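Local coordinates for PcyX_EBK42635 (Marine metagenome, PDB 5OWG), which probably catalyses the ferredoxin-dependent four-electron reduction of biliverdin to the pigment phycoerythrobilin, at residues 45-50 with 63-68; 73-78 with 214-219; 54-59 with 179-184. One frame throughout, in Å; residues are numbered along the deposited sequence.

Contact 1 of 3, residues 45-50 with 63-68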
loop_
_atom_site.group_PDB
_atom_site.type_symbol
_atom_site.label_atom_id
_atom_site.label_comp_id
_atom_site.label_asym_id
_atom_site.label_seq_id
_atom_site.Cartn_x
_atom_site.Cartn_y
_atom_site.Cartn_z
ATOM N N LEU A 45 4.376 10.118 -16.960
ATOM C CA LEU A 45 3.657 8.855 -16.875
ATOM C C LEU A 45 2.569 8.873 -15.810
ATOM O O LEU A 45 1.987 7.822 -15.518
ATOM C CB LEU A 45 4.638 7.715 -16.590
ATOM C CG LEU A 45 5.747 7.534 -17.627
ATOM C CD1 LEU A 45 6.881 6.697 -17.056
ATOM C CD2 LEU A 45 5.195 6.899 -18.893
ATOM N N GLY A 46 2.281 10.035 -15.234
ATOM C CA GLY A 46 1.314 10.098 -14.145
ATOM C C GLY A 46 1.623 9.138 -13.023
ATOM O O GLY A 46 0.705 8.573 -12.412
ATOM N N TRP A 47 2.906 8.934 -12.732
ATOM C CA TRP A 47 3.347 7.997 -11.708
ATOM C C TRP A 47 3.777 8.783 -10.476
ATOM O O TRP A 47 4.691 9.611 -10.551
ATOM C CB TRP A 47 4.502 7.139 -12.226
ATOM C CG TRP A 47 4.576 5.745 -11.657
ATOM C CD1 TRP A 47 3.739 5.180 -10.737
ATOM C CD2 TRP A 47 5.548 4.742 -11.982
ATOM N NE1 TRP A 47 4.127 3.886 -10.474
ATOM C CE2 TRP A 47 5.237 3.595 -11.223
ATOM C CE3 TRP A 47 6.650 4.702 -12.843
ATOM C CZ2 TRP A 47 5.989 2.424 -11.297
ATOM C CZ3 TRP A 47 7.395 3.538 -12.915
ATOM C CH2 TRP A 47 7.061 2.416 -12.147
ATOM N N VAL A 48 3.114 8.528 -9.350
ATOM C CA VAL A 48 3.472 9.123 -8.070
ATOM C C VAL A 48 3.660 7.996 -7.066
ATOM O O VAL A 48 2.801 7.114 -6.950
ATOM C CB VAL A 48 2.404 10.117 -7.575
ATOM C CG1 VAL A 48 2.772 10.667 -6.204
ATOM C CG2 VAL A 48 2.239 11.256 -8.568
ATOM N N ASN A 49 4.776 8.028 -6.344
ATOM C CA ASN A 49 5.079 7.023 -5.333
ATOM C C ASN A 49 5.593 7.737 -4.095
ATOM O O ASN A 49 6.575 8.482 -4.169
ATOM C CB ASN A 49 6.106 6.007 -5.844
ATOM C CG ASN A 49 5.481 4.929 -6.707
ATOM O OD1 ASN A 49 4.955 3.940 -6.194
ATOM N ND2 ASN A 49 5.534 5.110 -8.021
ATOM N N ARG A 50 4.933 7.510 -2.962
ATOM C CA ARG A 50 5.232 8.218 -1.728
ATOM C C ARG A 50 5.233 7.229 -0.574
ATOM O O ARG A 50 4.408 6.312 -0.538
ATOM C CB ARG A 50 4.204 9.324 -1.480
ATOM C CG ARG A 50 4.196 10.391 -2.560
ATOM C CD ARG A 50 3.060 11.373 -2.358
ATOM N NE ARG A 50 3.265 12.209 -1.180
ATOM C CZ ARG A 50 2.351 13.035 -0.681
ATOM N NH1 ARG A 50 1.158 13.135 -1.251
ATOM N NH2 ARG A 50 2.629 13.758 0.394
ATOM N N ASP A 63 1.143 4.203 -4.026
ATOM C CA ASP A 63 1.499 4.142 -5.437
ATOM C C ASP A 63 0.266 4.484 -6.261
ATOM O O ASP A 63 -0.724 3.745 -6.233
ATOM C CB ASP A 63 2.026 2.754 -5.802
ATOM C CG ASP A 63 2.094 2.531 -7.298
ATOM O OD1 ASP A 63 2.353 3.505 -8.036
ATOM O OD2 ASP A 63 1.876 1.383 -7.737
ATOM N N VAL A 64 0.329 5.596 -6.992
ATOM C CA VAL A 64 -0.800 6.100 -7.767
ATOM C C VAL A 64 -0.349 6.305 -9.205
ATOM O O VAL A 64 0.673 6.957 -9.452
ATOM C CB VAL A 64 -1.352 7.417 -7.188
ATOM C CG1 VAL A 64 -2.540 7.923 -8.008
ATOM C CG2 VAL A 64 -1.754 7.229 -5.738
ATOM N N VAL A 65 -1.110 5.756 -10.147
ATOM C CA VAL A 65 -0.877 5.951 -11.575
ATOM C C VAL A 65 -2.088 6.686 -12.133
ATOM O O VAL A 65 -3.180 6.110 -12.232
ATOM C CB VAL A 65 -0.650 4.625 -12.314
ATOM C CG1 VAL A 65 -0.364 4.880 -13.789
ATOM C CG2 VAL A 65 0.489 3.843 -11.678
ATOM N N ASP A 66 -1.899 7.950 -12.497
ATOM C CA ASP A 66 -2.964 8.790 -13.044
ATOM C C ASP A 66 -2.711 8.941 -14.544
ATOM O O ASP A 66 -1.988 9.840 -14.981
ATOM C CB ASP A 66 -3.006 10.145 -12.333
ATOM C CG ASP A 66 -4.229 10.963 -12.703
ATOM O OD1 ASP A 66 -4.617 10.958 -13.890
ATOM O OD2 ASP A 66 -4.807 11.608 -11.803
ATOM N N VAL A 67 -3.317 8.052 -15.334
ATOM C CA VAL A 67 -3.161 8.078 -16.786
ATOM C C VAL A 67 -4.529 8.054 -17.457
ATOM O O VAL A 67 -4.924 7.051 -18.062
ATOM C CB VAL A 67 -2.280 6.909 -17.271
ATOM C CG1 VAL A 67 -0.847 7.088 -16.788
ATOM C CG2 VAL A 67 -2.826 5.570 -16.789
ATOM N N ARG A 68 -5.252 9.166 -17.378
ATOM C CA ARG A 68 -6.570 9.281 -17.998
ATOM C C ARG A 68 -6.480 10.110 -19.278
ATOM O O ARG A 68 -7.128 11.146 -19.440
ATOM C CB ARG A 68 -7.562 9.876 -17.006
ATOM C CG ARG A 68 -7.784 8.995 -15.790
ATOM C CD ARG A 68 -8.646 9.684 -14.754
ATOM N NE ARG A 68 -7.998 10.860 -14.181
ATOM C CZ ARG A 68 -8.572 11.669 -13.299
ATOM N NH1 ARG A 68 -9.810 11.434 -12.883
ATOM N NH2 ARG A 68 -7.909 12.716 -12.830
#
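Gly46 O receives the backbone N of Asp66 at 2.7 Å, while Val65 CA adds a CA-H...O contact to the same oxygen. Two residues along each strand, Val48 and Val64 form a hydrogen-bonded antiparallel pair, each N reaching the other's O. The non-hydrogen-bonded pairs Trp47-Val65 and Asn49-Asp63 put their side chains on one face. Trp47 CD1 lies obliquely against Val65 CG2 (3.6 Å). With Asp63 CG anti to its own N (chi1 166°), OD1 stands at the edge of the indole and takes a weak bond from Trp47 NE1 (3.0 Å); the ring and carboxylate planes are 56° apart. The Asn49 amide runs alongside this carboxylate, their planes 18° apart, and places OD1 3.2 Å from Asp63 CB. Its rotation is fixed from outside: ND2 donates to Phe40 O and OD1 is bonded to His61 NE2. Asn49 ND2 also sits over one face of the Trp47 ring, near the rim. Phe226 of helix 220-229 meets Trp47 on this side, whereas Val64 faces Trp74 and helix 14-28. This is the antiparallel hairpin of strands 47-53 and 57-67, inside the helix-flanked central sheet of ferredoxin-dependent bilin reductases.

Contact 2 of 3, residues 73-78 with 214-219; sequences LWMAHL and QSLGLP
Leu73, at the start of strand 73-82, faces Leu216 with their CA atoms 6.5 Å apart, where the chain leaves helix 210-215, and no hydrogen bond joins the two backbones. The helix finishes in a Schellman motif: Gly217 takes a positive phi of 80°, and its N bonds back to Gln214 O at 3.1 Å. This bend sends the chain through Leu218 to Pro219, the N-cap of helix 220-229, so the contact lies at the turn between helices 210-215 and 220-229, laid against the central antiparallel sheet. Leu216 carries most of the contact from this turn, with both of its methyls. Its CD1 rests on Leu73 CB, 3.8 Å away. The other methyl, CD2, meets Met75 CG at 4.1 Å, the two side chains crossing at about a right angle. Leu73 and Met75, two apart along the strand, have their CB atoms on the face turned to the corner, while Trp74 points the other way, to helix 14-28. Met75 CG lies between its backbone N and carbonyl carbon (chi1 88°), and further bends at chi2 and chi3 lead the thioether away from Leu216; Met75 also packs on Ile96 of strand 90-96. Leu216 is buried, extending over Val65 and Val67 of strand 57-67 and so bridging two neighbouring strands. On the outer side, exposed Ser215 has its OG bonded back to Arg211 O, and Leu73 CD1 lies 4.3 Å from Ser215 O and 4.4 Å from Ser215 CB.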
loop_
_atom_site.group_PDB
_atom_site.type_symbol
_atom_site.label_atom_id
_atom_site.label_comp_id
_atom_site.label_asym_id
_atom_site.label_seq_id
_atom_site.Cartn_x
_atom_site.Cartn_y
_atom_site.Cartn_z
ATOM N N LEU A 73 -6.706 5.098 -17.885
ATOM C CA LEU A 73 -6.920 4.358 -16.649
ATOM C C LEU A 73 -6.427 5.165 -15.449
ATOM O O LEU A 73 -5.895 6.271 -15.577
ATOM C CB LEU A 73 -6.228 2.991 -16.707
ATOM C CG LEU A 73 -6.807 1.961 -17.682
ATOM C CD1 LEU A 73 -6.044 0.651 -17.571
ATOM C CD2 LEU A 73 -8.295 1.724 -17.447
ATOM N N TRP A 74 -6.619 4.578 -14.271
ATOM C CA TRP A 74 -6.304 5.213 -12.994
ATOM C C TRP A 74 -6.279 4.109 -11.955
ATOM O O TRP A 74 -7.288 3.423 -11.763
ATOM C CB TRP A 74 -7.338 6.275 -12.618
ATOM C CG TRP A 74 -6.926 7.126 -11.447
ATOM C CD1 TRP A 74 -6.445 8.401 -11.496
ATOM C CD2 TRP A 74 -6.957 6.764 -10.057
ATOM N NE1 TRP A 74 -6.175 8.856 -10.229
ATOM C CE2 TRP A 74 -6.480 7.871 -9.327
ATOM C CE3 TRP A 74 -7.341 5.612 -9.360
ATOM C CZ2 TRP A 74 -6.377 7.863 -7.937
ATOM C CZ3 TRP A 74 -7.236 5.605 -7.978
ATOM C CH2 TRP A 74 -6.758 6.724 -7.282
ATOM N N MET A 75 -5.142 3.935 -11.290
ATOM C CA MET A 75 -5.000 2.879 -10.305
ATOM C C MET A 75 -4.295 3.441 -9.082
ATOM O O MET A 75 -3.669 4.502 -9.129
ATOM C CB MET A 75 -4.229 1.679 -10.878
ATOM C CG MET A 75 -2.711 1.739 -10.730
ATOM S SD MET A 75 -2.068 1.302 -9.097
ATOM C CE MET A 75 -2.686 -0.364 -8.888
ATOM N N ALA A 76 -4.410 2.712 -7.978
ATOM C CA ALA A 76 -3.740 3.096 -6.749
ATOM C C ALA A 76 -3.409 1.844 -5.956
ATOM O O ALA A 76 -4.139 0.849 -5.995
ATOM C CB ALA A 76 -4.596 4.051 -5.909
ATOM N N HIS A 77 -2.291 1.906 -5.240
ATOM C CA HIS A 77 -1.837 0.819 -4.387
ATOM C C HIS A 77 -1.382 1.412 -3.065
ATOM O O HIS A 77 -0.674 2.423 -3.043
ATOM C CB HIS A 77 -0.699 0.034 -5.053
ATOM C CG HIS A 77 0.059 -0.854 -4.117
ATOM N ND1 HIS A 77 -0.311 -2.159 -3.869
ATOM C CD2 HIS A 77 1.171 -0.631 -3.378
ATOM C CE1 HIS A 77 0.538 -2.699 -3.013
ATOM N NE2 HIS A 77 1.446 -1.794 -2.699
ATOM N N LEU A 78 -1.805 0.793 -1.966
ATOM C CA LEU A 78 -1.494 1.289 -0.631
ATOM C C LEU A 78 -1.225 0.099 0.273
ATOM O O LEU A 78 -2.080 -0.782 0.414
ATOM C CB LEU A 78 -2.637 2.149 -0.079
ATOM C CG LEU A 78 -2.420 2.764 1.307
ATOM C CD1 LEU A 78 -1.265 3.755 1.306
ATOM C CD2 LEU A 78 -3.690 3.438 1.791
ATOM N N GLN A 214 1.664 -3.030 -17.187
ATOM C CA GLN A 214 1.685 -3.002 -18.644
ATOM C C GLN A 214 0.412 -2.370 -19.190
ATOM O O GLN A 214 0.453 -1.615 -20.168
ATOM C CB GLN A 214 1.862 -4.417 -19.198
ATOM C CG GLN A 214 3.311 -4.865 -19.320
ATOM C CD GLN A 214 3.438 -6.321 -19.729
ATOM O OE1 GLN A 214 2.537 -7.126 -19.489
ATOM N NE2 GLN A 214 4.559 -6.666 -20.354
ATOM N N SER A 215 -0.731 -2.665 -18.566
ATOM C CA SER A 215 -1.978 -2.014 -18.952
ATOM C C SER A 215 -1.880 -0.505 -18.761
ATOM O O SER A 215 -2.265 0.271 -19.644
ATOM C CB SER A 215 -3.142 -2.585 -18.140
ATOM O OG SER A 215 -3.105 -4.001 -18.113
ATOM N N LEU A 216 -1.353 -0.070 -17.614
ATOM C CA LEU A 216 -1.188 1.355 -17.346
ATOM C C LEU A 216 -0.203 2.029 -18.293
ATOM O O LEU A 216 -0.082 3.258 -18.256
ATOM C CB LEU A 216 -0.728 1.572 -15.899
ATOM C CG LEU A 216 -1.775 1.640 -14.774
ATOM C CD1 LEU A 216 -2.812 2.728 -15.031
ATOM C CD2 LEU A 216 -2.456 0.300 -14.539
ATOM N N GLY A 217 0.501 1.270 -19.131
ATOM C CA GLY A 217 1.430 1.864 -20.071
ATOM C C GLY A 217 2.769 2.242 -19.482
ATOM O O GLY A 217 3.410 3.177 -19.973
ATOM N N LEU A 218 3.220 1.540 -18.437
ATOM C CA LEU A 218 4.511 1.868 -17.853
ATOM C C LEU A 218 5.628 1.113 -18.567
ATOM O O LEU A 218 5.430 -0.022 -19.013
ATOM C CB LEU A 218 4.528 1.523 -16.367
ATOM C CG LEU A 218 3.430 2.185 -15.531
ATOM C CD1 LEU A 218 3.422 1.629 -14.118
ATOM C CD2 LEU A 218 3.602 3.699 -15.510
ATOM N N PRO A 219 6.809 1.720 -18.698
ATOM C CA PRO A 219 7.920 1.029 -19.364
ATOM C C PRO A 219 8.177 -0.338 -18.746
ATOM O O PRO A 219 8.099 -0.518 -17.530
ATOM C CB PRO A 219 9.105 1.976 -19.149
ATOM C CG PRO A 219 8.490 3.317 -18.978
ATOM C CD PRO A 219 7.175 3.089 -18.295
#

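Contact 3 of 3, residues 54-59 with 179-184; sequences NRYIRR and KIRNHE
Arg55 grips Glu184 side-on with two nitrogens in a bidentate salt bridge: NE reaches OE2 at 2.8 Å and NH2 reaches OE1 at 2.7 Å. Each oxygen offers its syn lone pair; the guanidinium and carboxylate planes are 22° apart, and both acceptors are tilted out of the guanidinium plane. Arg55 arrives with an extended chain whose CG is anti to the backbone N (chi1 163°), and Glu184, equally stretched, crosses it at about a right angle. Arg55 is exposed and Glu184 partly so; both also touch a crystal neighbour, which may influence their pose.

Next to the bridge, the Tyr56 ring is covered on both faces. Arg55 CG lies over the centre of one; on the opposite face Arg181 CG makes a CH-pi contact, 3.8 Å from the ring centroid. Glu184 OE2 also approaches Tyr56 CE1 obliquely at 3.3 Å. It is the aliphatic part of Arg181 that meets the ring; Arg181 NH1 forms a salt bridge with Asp178. Further inward, Ile57 CD1 packs on Ile180 CG2 at 4.0 Å, and Ile180 continues the buried layer to Leu119 and Pro82.

Asn54 shapes the loop that presents these groups. Its OD1 accepts from Tyr56 N, which stands above the carbonyl plane, and from Ile57 N, while Asn54 N bonds Ile57 O at 2.9 Å. Arg55 and Tyr56 therefore occupy the corner of a tight turn reinforced by an Asx motif, the hairpin loop between strands 47-53 and 57-67, docked on the connection that follows helix 161-179.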
loop_
_atom_site.group_PDB
_atom_site.type_symbol
_atom_site.label_atom_id
_atom_site.label_comp_id
_atom_site.label_asym_id
_atom_site.label_seq_id
_atom_site.Cartn_x
_atom_site.Cartn_y
_atom_site.Cartn_z
ATOM N N ASN A 54 6.511 5.512 10.806
ATOM C CA ASN A 54 6.668 6.020 12.160
ATOM C C ASN A 54 7.226 4.893 13.022
ATOM O O ASN A 54 7.568 3.816 12.525
ATOM C CB ASN A 54 5.347 6.586 12.707
ATOM C CG ASN A 54 4.333 5.510 13.073
ATOM O OD1 ASN A 54 4.609 4.312 13.004
ATOM N ND2 ASN A 54 3.140 5.944 13.473
ATOM N N ARG A 55 7.325 5.159 14.326
ATOM C CA ARG A 55 7.880 4.177 15.252
ATOM C C ARG A 55 7.238 2.810 15.073
ATOM O O ARG A 55 7.919 1.780 15.152
ATOM C CB ARG A 55 7.699 4.671 16.691
ATOM C CG ARG A 55 7.850 3.592 17.763
ATOM C CD ARG A 55 7.812 4.187 19.167
ATOM N NE ARG A 55 7.795 3.158 20.203
ATOM C CZ ARG A 55 7.573 3.392 21.494
ATOM N NH1 ARG A 55 7.341 4.628 21.921
ATOM N NH2 ARG A 55 7.578 2.391 22.363
ATOM N N TYR A 56 5.933 2.778 14.818
ATOM C CA TYR A 56 5.191 1.526 14.823
ATOM C C TYR A 56 5.019 0.916 13.440
ATOM O O TYR A 56 4.754 -0.287 13.341
ATOM C CB TYR A 56 3.813 1.748 15.456
ATOM C CG TYR A 56 3.873 2.383 16.830
ATOM C CD1 TYR A 56 4.156 1.624 17.956
ATOM C CD2 TYR A 56 3.653 3.743 16.995
ATOM C CE1 TYR A 56 4.216 2.201 19.212
ATOM C CE2 TYR A 56 3.707 4.330 18.245
ATOM C CZ TYR A 56 3.990 3.554 19.350
ATOM O OH TYR A 56 4.049 4.129 20.598
ATOM N N ILE A 57 5.162 1.706 12.380
ATOM C CA ILE A 57 4.956 1.250 11.009
ATOM C C ILE A 57 6.229 1.554 10.233
ATOM O O ILE A 57 6.520 2.720 9.939
ATOM C CB ILE A 57 3.738 1.926 10.365
ATOM C CG1 ILE A 57 2.454 1.540 11.109
ATOM C CG2 ILE A 57 3.625 1.556 8.890
ATOM C CD1 ILE A 57 1.348 2.564 10.975
ATOM N N ARG A 58 6.990 0.509 9.893
ATOM C CA ARG A 58 8.262 0.725 9.210
ATOM C C ARG A 58 8.066 1.260 7.799
ATOM O O ARG A 58 8.912 2.016 7.306
ATOM C CB ARG A 58 9.081 -0.569 9.172
ATOM C CG ARG A 58 8.539 -1.662 8.261
ATOM C CD ARG A 58 9.538 -2.803 8.141
ATOM N NE ARG A 58 9.032 -3.890 7.304
ATOM C CZ ARG A 58 9.179 -3.962 5.984
ATOM N NH1 ARG A 58 9.821 -3.011 5.318
ATOM N NH2 ARG A 58 8.676 -4.996 5.324
ATOM N N ARG A 59 6.974 0.891 7.132
ATOM C CA ARG A 59 6.783 1.313 5.750
ATOM C C ARG A 59 5.303 1.444 5.423
ATOM O O ARG A 59 4.517 0.524 5.667
ATOM C CB ARG A 59 7.453 0.331 4.785
ATOM C CG ARG A 59 7.420 0.788 3.338
ATOM C CD ARG A 59 8.281 -0.093 2.450
ATOM N NE ARG A 59 8.415 0.452 1.099
ATOM C CZ ARG A 59 7.626 0.145 0.073
ATOM N NH1 ARG A 59 6.627 -0.717 0.221
ATOM N NH2 ARG A 59 7.838 0.701 -1.112
ATOM N N LYS A 179 -4.684 0.921 16.032
ATOM C CA LYS A 179 -4.638 -0.343 16.760
ATOM C C LYS A 179 -3.304 -1.061 16.603
ATOM O O LYS A 179 -2.907 -1.810 17.503
ATOM C CB LYS A 179 -5.776 -1.252 16.298
ATOM C CG LYS A 179 -7.161 -0.691 16.575
ATOM C CD LYS A 179 -8.254 -1.587 16.014
ATOM C CE LYS A 179 -9.642 -1.041 16.321
ATOM N NZ LYS A 179 -9.907 -0.948 17.784
ATOM N N ILE A 180 -2.602 -0.859 15.486
ATOM C CA ILE A 180 -1.327 -1.547 15.290
ATOM C C ILE A 180 -0.345 -1.172 16.391
ATOM O O ILE A 180 0.536 -1.965 16.746
ATOM C CB ILE A 180 -0.758 -1.236 13.889
ATOM C CG1 ILE A 180 0.431 -2.146 13.568
ATOM C CG2 ILE A 180 -0.317 0.221 13.787
ATOM C CD1 ILE A 180 0.062 -3.609 13.369
ATOM N N ARG A 181 -0.478 0.032 16.951
ATOM C CA ARG A 181 0.414 0.460 18.024
ATOM C C ARG A 181 0.373 -0.511 19.199
ATOM O O ARG A 181 1.391 -0.740 19.862
ATOM C CB ARG A 181 0.036 1.869 18.484
ATOM C CG ARG A 181 0.174 2.935 17.406
ATOM C CD ARG A 181 -0.892 4.015 17.533
ATOM N NE ARG A 181 -0.770 4.788 18.766
ATOM C CZ ARG A 181 -1.713 5.602 19.233
ATOM N NH1 ARG A 181 -2.859 5.745 18.581
ATOM N NH2 ARG A 181 -1.514 6.269 20.362
ATOM N N ASN A 182 -0.795 -1.101 19.463
ATOM C CA ASN A 182 -0.990 -1.947 20.637
ATOM C C ASN A 182 -0.275 -3.287 20.544
ATOM O O ASN A 182 -0.442 -4.116 21.447
ATOM C CB ASN A 182 -2.482 -2.202 20.856
ATOM C CG ASN A 182 -3.240 -0.946 21.221
ATOM O OD1 ASN A 182 -2.804 -0.165 22.065
ATOM N ND2 ASN A 182 -4.387 -0.744 20.581
ATOM N N HIS A 183 0.504 -3.530 19.490
ATOM C CA HIS A 183 1.126 -4.829 19.263
ATOM C C HIS A 183 2.641 -4.724 19.124
ATOM O O HIS A 183 3.281 -5.640 18.597
ATOM C CB HIS A 183 0.506 -5.478 18.028
ATOM C CG HIS A 183 -0.950 -5.782 18.188
ATOM N ND1 HIS A 183 -1.408 -6.898 18.855
ATOM C CD2 HIS A 183 -2.052 -5.104 17.789
ATOM C CE1 HIS A 183 -2.730 -6.899 18.851
ATOM N NE2 HIS A 183 -3.145 -5.821 18.211
ATOM N N GLU A 184 3.223 -3.624 19.591
ATOM C CA GLU A 184 4.669 -3.465 19.589
ATOM C C GLU A 184 5.301 -4.340 20.666
ATOM O O GLU A 184 4.921 -4.269 21.840
ATOM C CB GLU A 184 5.021 -1.997 19.824
ATOM C CG GLU A 184 6.497 -1.666 19.728
ATOM C CD GLU A 184 6.799 -0.259 20.205
ATOM O OE1 GLU A 184 6.678 -0.006 21.423
ATOM O OE2 GLU A 184 7.142 0.597 19.363
#

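Contacts 1 and 3 lie at opposite ends of strand 57-67, their centres about 27 Å apart and on opposite sides of the chain's centre: contact 1 zips the open end of the hairpin, contact 3 joins its turn to the loop after helix 161-179. Contact 2 adjoins contact 1, with centres about 7 Å apart; probable backbone bonds from Asp63 O to His77 N and from Val67 O to Leu73 N carry the sheet from one to the other. Chemistry follows place. Contact 1 is sheet bonding with a polar cluster on one face, contact 2 has no hydrogen bond and rests mainly on aliphatic side chains, and contact 3 grades from a salt bridge near the surface to buried isoleucines. All three are only partly buried.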